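Local structure of dITP/XTP pyrophosphatase (Staphylococcus aureus, 4BNQ) at residues A[3-17]-A[56-69]. The protein probably hydrolyses non-canonical purine nucleoside triphosphates such as XTP, dITP and ITP to their monophosphates and diphosphate, cleansing the nucleotide pool. Sequence-based numbering, arbitrary orientation.
With PO4 (phosphate ion), chain C.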
loop_
_atom_site.group_PDB
_atom_site.type_symbol
_atom_site.label_atom_id
_atom_site.label_comp_id
_atom_site.label_asym_id
_atom_site.label_seq_id
_atom_site.Cartn_x
_atom_site.Cartn_y
_atom_site.Cartn_z
ATOM N N GLU A 3 -18.876 15.422 0.151
ATOM C CA GLU A 3 -18.964 15.097 1.574
ATOM C C GLU A 3 -18.727 13.626 1.838
ATOM O O GLU A 3 -19.201 12.764 1.088
ATOM C CB GLU A 3 -20.356 15.426 2.101
ATOM C CG GLU A 3 -20.504 16.782 2.740
ATOM C CD GLU A 3 -21.941 17.052 3.155
ATOM O OE1 GLU A 3 -22.782 16.129 3.032
ATOM O OE2 GLU A 3 -22.233 18.183 3.597
ATOM N N ILE A 4 -18.035 13.337 2.934
ATOM C CA ILE A 4 -17.938 11.960 3.390
ATOM C C ILE A 4 -18.241 11.836 4.889
ATOM O O ILE A 4 -17.679 12.561 5.717
ATOM C CB ILE A 4 -16.583 11.326 3.004
ATOM C CG1 ILE A 4 -16.622 9.819 3.236
ATOM C CG2 ILE A 4 -15.442 11.969 3.764
ATOM C CD1 ILE A 4 -15.420 9.102 2.672
ATOM N N VAL A 5 -19.171 10.947 5.228
ATOM C CA VAL A 5 -19.526 10.724 6.621
ATOM C C VAL A 5 -18.716 9.551 7.154
ATOM O O VAL A 5 -18.711 8.450 6.577
ATOM C CB VAL A 5 -21.022 10.447 6.777
ATOM C CG1 VAL A 5 -21.362 10.120 8.241
ATOM C CG2 VAL A 5 -21.852 11.649 6.255
ATOM N N ILE A 6 -18.006 9.787 8.246
ATOM C CA ILE A 6 -17.199 8.725 8.828
ATOM C C ILE A 6 -17.752 8.251 10.179
ATOM O O ILE A 6 -17.819 9.016 11.149
ATOM C CB ILE A 6 -15.755 9.175 8.990
ATOM C CG1 ILE A 6 -15.229 9.697 7.635
ATOM C CG2 ILE A 6 -14.912 8.028 9.514
ATOM C CD1 ILE A 6 -13.899 10.332 7.721
ATOM N N ALA A 7 -18.146 6.982 10.233
ATOM C CA ALA A 7 -18.804 6.437 11.414
ATOM C C ALA A 7 -17.755 5.999 12.433
ATOM O O ALA A 7 -17.625 4.816 12.759
ATOM C CB ALA A 7 -19.687 5.297 11.039
ATOM N N SER A 8 -16.995 6.967 12.927
ATOM C CA SER A 8 -16.014 6.696 13.949
ATOM C C SER A 8 -16.109 7.762 15.011
ATOM O O SER A 8 -16.264 8.957 14.677
ATOM C CB SER A 8 -14.612 6.712 13.354
ATOM O OG SER A 8 -13.668 6.459 14.375
ATOM N N ASN A 9 -16.020 7.321 16.274
ATOM C CA ASN A 9 -16.046 8.203 17.448
ATOM C C ASN A 9 -14.649 8.673 17.797
ATOM O O ASN A 9 -14.460 9.445 18.736
ATOM C CB ASN A 9 -16.600 7.478 18.684
ATOM C CG ASN A 9 -18.100 7.256 18.612
ATOM O OD1 ASN A 9 -18.836 8.067 18.045
ATOM N ND2 ASN A 9 -18.559 6.151 19.183
ATOM N N ASN A 10 -13.660 8.175 17.067
ATOM C CA ASN A 10 -12.281 8.458 17.412
ATOM C C ASN A 10 -11.839 9.746 16.720
ATOM O O ASN A 10 -11.726 9.800 15.495
ATOM C CB ASN A 10 -11.395 7.274 17.026
ATOM C CG ASN A 10 -9.950 7.433 17.482
ATOM O OD1 ASN A 10 -9.324 8.473 17.273
ATOM N ND2 ASN A 10 -9.410 6.386 18.086
ATOM N N GLN A 11 -11.598 10.784 17.513
ATOM C CA GLN A 11 -11.263 12.098 16.968
ATOM C C GLN A 11 -9.906 12.112 16.277
ATOM O O GLN A 11 -9.693 12.907 15.360
ATOM C CB GLN A 11 -11.348 13.181 18.057
ATOM C CG GLN A 11 -12.752 13.341 18.644
ATOM C CD GLN A 11 -13.750 13.871 17.623
ATOM O OE1 GLN A 11 -13.371 14.525 16.641
ATOM N NE2 GLN A 11 -15.031 13.585 17.843
ATOM N N GLY A 12 -9.007 11.227 16.712
ATOM C CA GLY A 12 -7.714 11.055 16.070
ATOM C C GLY A 12 -7.881 10.544 14.652
ATOM O O GLY A 12 -7.280 11.091 13.719
ATOM N N LYS A 13 -8.707 9.507 14.485
ATOM C CA LYS A 13 -9.030 8.996 13.157
ATOM C C LYS A 13 -9.633 10.072 12.254
ATOM O O LYS A 13 -9.224 10.208 11.098
ATOM C CB LYS A 13 -9.989 7.807 13.242
ATOM C CG LYS A 13 -9.419 6.565 13.895
ATOM C CD LYS A 13 -10.337 5.382 13.628
ATOM C CE LYS A 13 -9.962 4.170 14.491
ATOM N NZ LYS A 13 -11.030 3.129 14.408
ATOM N N ILE A 14 -10.607 10.816 12.768
ATOM C CA ILE A 14 -11.230 11.883 11.986
ATOM C C ILE A 14 -10.181 12.893 11.511
ATOM O O ILE A 14 -10.187 13.291 10.357
ATOM C CB ILE A 14 -12.374 12.601 12.745
ATOM C CG1 ILE A 14 -13.701 11.891 12.516
ATOM C CG2 ILE A 14 -12.607 13.985 12.193
ATOM C CD1 ILE A 14 -13.790 10.571 13.058
ATOM N N ASN A 15 -9.265 13.272 12.390
ATOM C CA ASN A 15 -8.167 14.147 12.009
ATOM C C ASN A 15 -7.345 13.583 10.858
ATOM O O ASN A 15 -7.034 14.300 9.914
ATOM C CB ASN A 15 -7.270 14.436 13.212
ATOM C CG ASN A 15 -8.017 15.148 14.331
ATOM O OD1 ASN A 15 -8.963 15.914 14.074
ATOM N ND2 ASN A 15 -7.606 14.897 15.578
ATOM N N ASP A 16 -6.997 12.301 10.927
ATOM C CA ASP A 16 -6.221 11.680 9.854
ATOM C C ASP A 16 -7.007 11.716 8.573
ATOM O O ASP A 16 -6.454 11.921 7.500
ATOM C CB ASP A 16 -5.942 10.208 10.147
ATOM C CG ASP A 16 -4.847 10.001 11.153
ATOM O OD1 ASP A 16 -4.306 10.998 11.672
ATOM O OD2 ASP A 16 -4.535 8.822 11.432
ATOM N N PHE A 17 -8.304 11.471 8.682
ATOM C CA PHE A 17 -9.126 11.399 7.491
ATOM C C PHE A 17 -9.219 12.762 6.824
ATOM O O PHE A 17 -9.332 12.845 5.603
ATOM C CB PHE A 17 -10.515 10.852 7.815
ATOM C CG PHE A 17 -10.554 9.356 7.942
ATOM C CD1 PHE A 17 -10.233 8.546 6.858
ATOM C CD2 PHE A 17 -10.881 8.751 9.143
ATOM C CE1 PHE A 17 -10.251 7.150 6.973
ATOM C CE2 PHE A 17 -10.899 7.358 9.265
ATOM C CZ PHE A 17 -10.587 6.563 8.173
ATOM N N ALA A 56 -24.478 2.995 10.927
ATOM C CA ALA A 56 -24.627 4.424 10.644
ATOM C C ALA A 56 -25.471 4.615 9.396
ATOM O O ALA A 56 -26.337 5.491 9.339
ATOM C CB ALA A 56 -23.283 5.079 10.464
ATOM N N ALA A 57 -25.218 3.775 8.398
ATOM C CA ALA A 57 -25.870 3.905 7.103
ATOM C C ALA A 57 -27.367 3.640 7.211
ATOM O O ALA A 57 -28.168 4.385 6.648
ATOM C CB ALA A 57 -25.235 2.975 6.101
ATOM N N LYS A 58 -27.744 2.589 7.936
ATOM C CA LYS A 58 -29.161 2.306 8.149
ATOM C C LYS A 58 -29.880 3.407 8.934
ATOM O O LYS A 58 -31.025 3.749 8.631
ATOM C CB LYS A 58 -29.353 0.948 8.839
ATOM C CG LYS A 58 -29.146 -0.266 7.923
ATOM C CD LYS A 58 -29.266 -1.562 8.742
ATOM C CE LYS A 58 -29.019 -2.810 7.897
ATOM N NZ LYS A 58 -27.724 -2.761 7.157
ATOM N N ALA A 59 -29.220 3.961 9.949
ATOM C CA ALA A 59 -29.865 4.993 10.764
ATOM C C ALA A 59 -29.967 6.358 10.057
ATOM O O ALA A 59 -30.799 7.177 10.424
ATOM C CB ALA A 59 -29.156 5.140 12.102
ATOM N N LEU A 60 -29.117 6.593 9.054
ATOM C CA LEU A 60 -29.019 7.906 8.412
ATOM C C LEU A 60 -29.506 7.871 6.973
ATOM O O LEU A 60 -29.747 8.917 6.369
ATOM C CB LEU A 60 -27.572 8.429 8.457
ATOM C CG LEU A 60 -27.021 8.797 9.842
ATOM C CD1 LEU A 60 -25.547 9.121 9.790
ATOM C CD2 LEU A 60 -27.785 9.970 10.438
ATOM N N ASN A 61 -29.656 6.663 6.436
ATOM C CA ASN A 61 -30.042 6.472 5.042
ATOM C C ASN A 61 -29.096 7.219 4.095
ATOM O O ASN A 61 -29.531 7.842 3.123
ATOM C CB ASN A 61 -31.499 6.889 4.812
ATOM C CG ASN A 61 -32.066 6.334 3.520
ATOM O OD1 ASN A 61 -31.560 5.354 2.970
ATOM N ND2 ASN A 61 -33.114 6.965 3.028
ATOM N N LYS A 62 -27.802 7.129 4.408
ATOM C CA LYS A 62 -26.709 7.717 3.634
ATOM C C LYS A 62 -25.614 6.671 3.463
ATOM O O LYS A 62 -25.493 5.738 4.270
ATOM C CB LYS A 62 -26.041 8.873 4.411
ATOM C CG LYS A 62 -26.813 10.154 4.592
ATOM C CD LYS A 62 -25.813 11.298 4.919
ATOM C CE LYS A 62 -26.369 12.673 4.507
ATOM N NZ LYS A 62 -25.391 13.797 4.655
ATOM N N THR A 63 -24.780 6.864 2.450
ATOM C CA THR A 63 -23.493 6.189 2.383
ATOM C C THR A 63 -22.529 6.728 3.462
ATOM O O THR A 63 -22.413 7.940 3.660
ATOM C CB THR A 63 -22.852 6.369 1.005
ATOM O OG1 THR A 63 -23.629 5.659 0.036
ATOM C CG2 THR A 63 -21.425 5.822 1.003
ATOM N N VAL A 64 -21.863 5.825 4.182
ATOM C CA VAL A 64 -20.851 6.228 5.159
ATOM C C VAL A 64 -19.642 5.287 5.095
ATOM O O VAL A 64 -19.689 4.234 4.449
ATOM C CB VAL A 64 -21.394 6.182 6.600
ATOM C CG1 VAL A 64 -22.797 6.773 6.677
ATOM C CG2 VAL A 64 -21.386 4.757 7.084
ATOM N N ILE A 65 -18.556 5.665 5.755
ATOM C CA ILE A 65 -17.466 4.723 5.961
ATOM C C ILE A 65 -17.154 4.558 7.442
ATOM O O ILE A 65 -17.351 5.462 8.247
ATOM C CB ILE A 65 -16.173 5.123 5.231
ATOM C CG1 ILE A 65 -15.625 6.440 5.781
ATOM C CG2 ILE A 65 -16.412 5.217 3.739
ATOM C CD1 ILE A 65 -14.251 6.824 5.193
ATOM N N ALA A 66 -16.626 3.402 7.794
ATOM C CA ALA A 66 -16.145 3.204 9.139
ATOM C C ALA A 66 -14.745 2.621 9.068
ATOM O O ALA A 66 -14.277 2.228 7.992
ATOM C CB ALA A 66 -17.072 2.302 9.918
ATOM N N ASP A 67 -14.088 2.580 10.221
ATOM C CA ASP A 67 -12.691 2.235 10.313
ATOM C C ASP A 67 -12.508 1.361 11.554
ATOM O O ASP A 67 -12.955 1.718 12.652
ATOM C CB ASP A 67 -11.885 3.533 10.430
ATOM C CG ASP A 67 -10.394 3.305 10.724
ATOM O OD1 ASP A 67 -10.034 2.541 11.648
ATOM O OD2 ASP A 67 -9.566 3.923 10.033
ATOM N N ASP A 68 -11.872 0.209 11.388
ATOM C CA ASP A 68 -11.428 -0.542 12.553
ATOM C C ASP A 68 -9.976 -0.921 12.365
ATOM O O ASP A 68 -9.638 -1.654 11.434
ATOM C CB ASP A 68 -12.290 -1.774 12.809
ATOM C CG ASP A 68 -12.177 -2.259 14.244
ATOM O OD1 ASP A 68 -12.744 -1.602 15.138
ATOM O OD2 ASP A 68 -11.513 -3.286 14.498
ATOM N N SER A 69 -9.123 -0.404 13.247
ATOM C CA SER A 69 -7.686 -0.529 13.089
ATOM C C SER A 69 -7.068 -1.078 14.368
ATOM O O SER A 69 -7.668 -1.019 15.431
ATOM C CB SER A 69 -7.068 0.834 12.800
ATOM O OG SER A 69 -7.639 1.457 11.663
HETATM P P PO4 C . -13.996 3.751 16.435
HETATM O O1 PO4 C . -13.614 4.069 14.988
HETATM O O2 PO4 C . -12.780 3.893 17.321
HETATM O O3 PO4 C . -14.486 2.316 16.504
HETATM O O4 PO4 C . -15.083 4.675 16.904
HETATM O O HOH W 1 -20.307 9.736 3.350
HETATM O O HOH W 2 -15.287 3.544 12.786
HETATM O O HOH W 3 -10.632 0.817 15.754
#
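Strands 3-6 and 64-69 run in roughly the same direction but splay by 43°, and a single parallel bridge at Ile-6 and Ile-65 joins them: Ile-65 N donates to Val-5 O (2.9 Å) and Ala-7 N to Ile-65 O. To either end of it the strands diverge and waters take over, one linking Val-5 N to Thr-63 O, another linking Ala-7 O, Asp-67 N and the phosphate. The bridge thus ties the short parallel pair 3-6 and 25-28 to the long antiparallel sheet of this Ham1-family fold.

On one face Ile-65 turns CG1 between its backbone N and carbonyl carbon (chi1 64°), which lays its chain alongside Ile-6, CG1 to CG1 3.8 Å, while its CD1 meets Ile-4 CD1 at 3.6 Å, the two side chains crossing at about a right angle. On the other face Ala-7 CB packs against Ala-56 CB of helix 45-60, also at 3.6 Å, and Val-5 CG1 against Val-64 CG1.

The loop after strand 3-6 and the first turn of helix 11-17 (Ser-8 to Lys-13) form part of the predicted substrate site; strand 64-69 also carries Asp-68, the predicted proton acceptor, salt-bridged to Lys-52. Asn-10 N-caps the helix, OD1 accepting from Lys-13 N. Lys-13 reaches across with an extended chain, and its NZ hydrogen-bonds to Asp-67 O and phosphate O1; the ion, probably from the crystallisation liquor, may mark a subsite for substrate phosphate. Ser-8 OG and Lys-52 also bind it. The Asp-67 carboxylate stands 80° from the plane of the Phe-17 ring, with OD2 3.4 Å from CZ and salt-bridged to Arg-178. Two donors share its other oxygen: Lys-13 NZ meets Asp-67 OD1 in a salt bridge from above the carboxylate plane at 3.0 Å, whereas Ser-69 OG approaches that oxygen on the syn side, close to the plane.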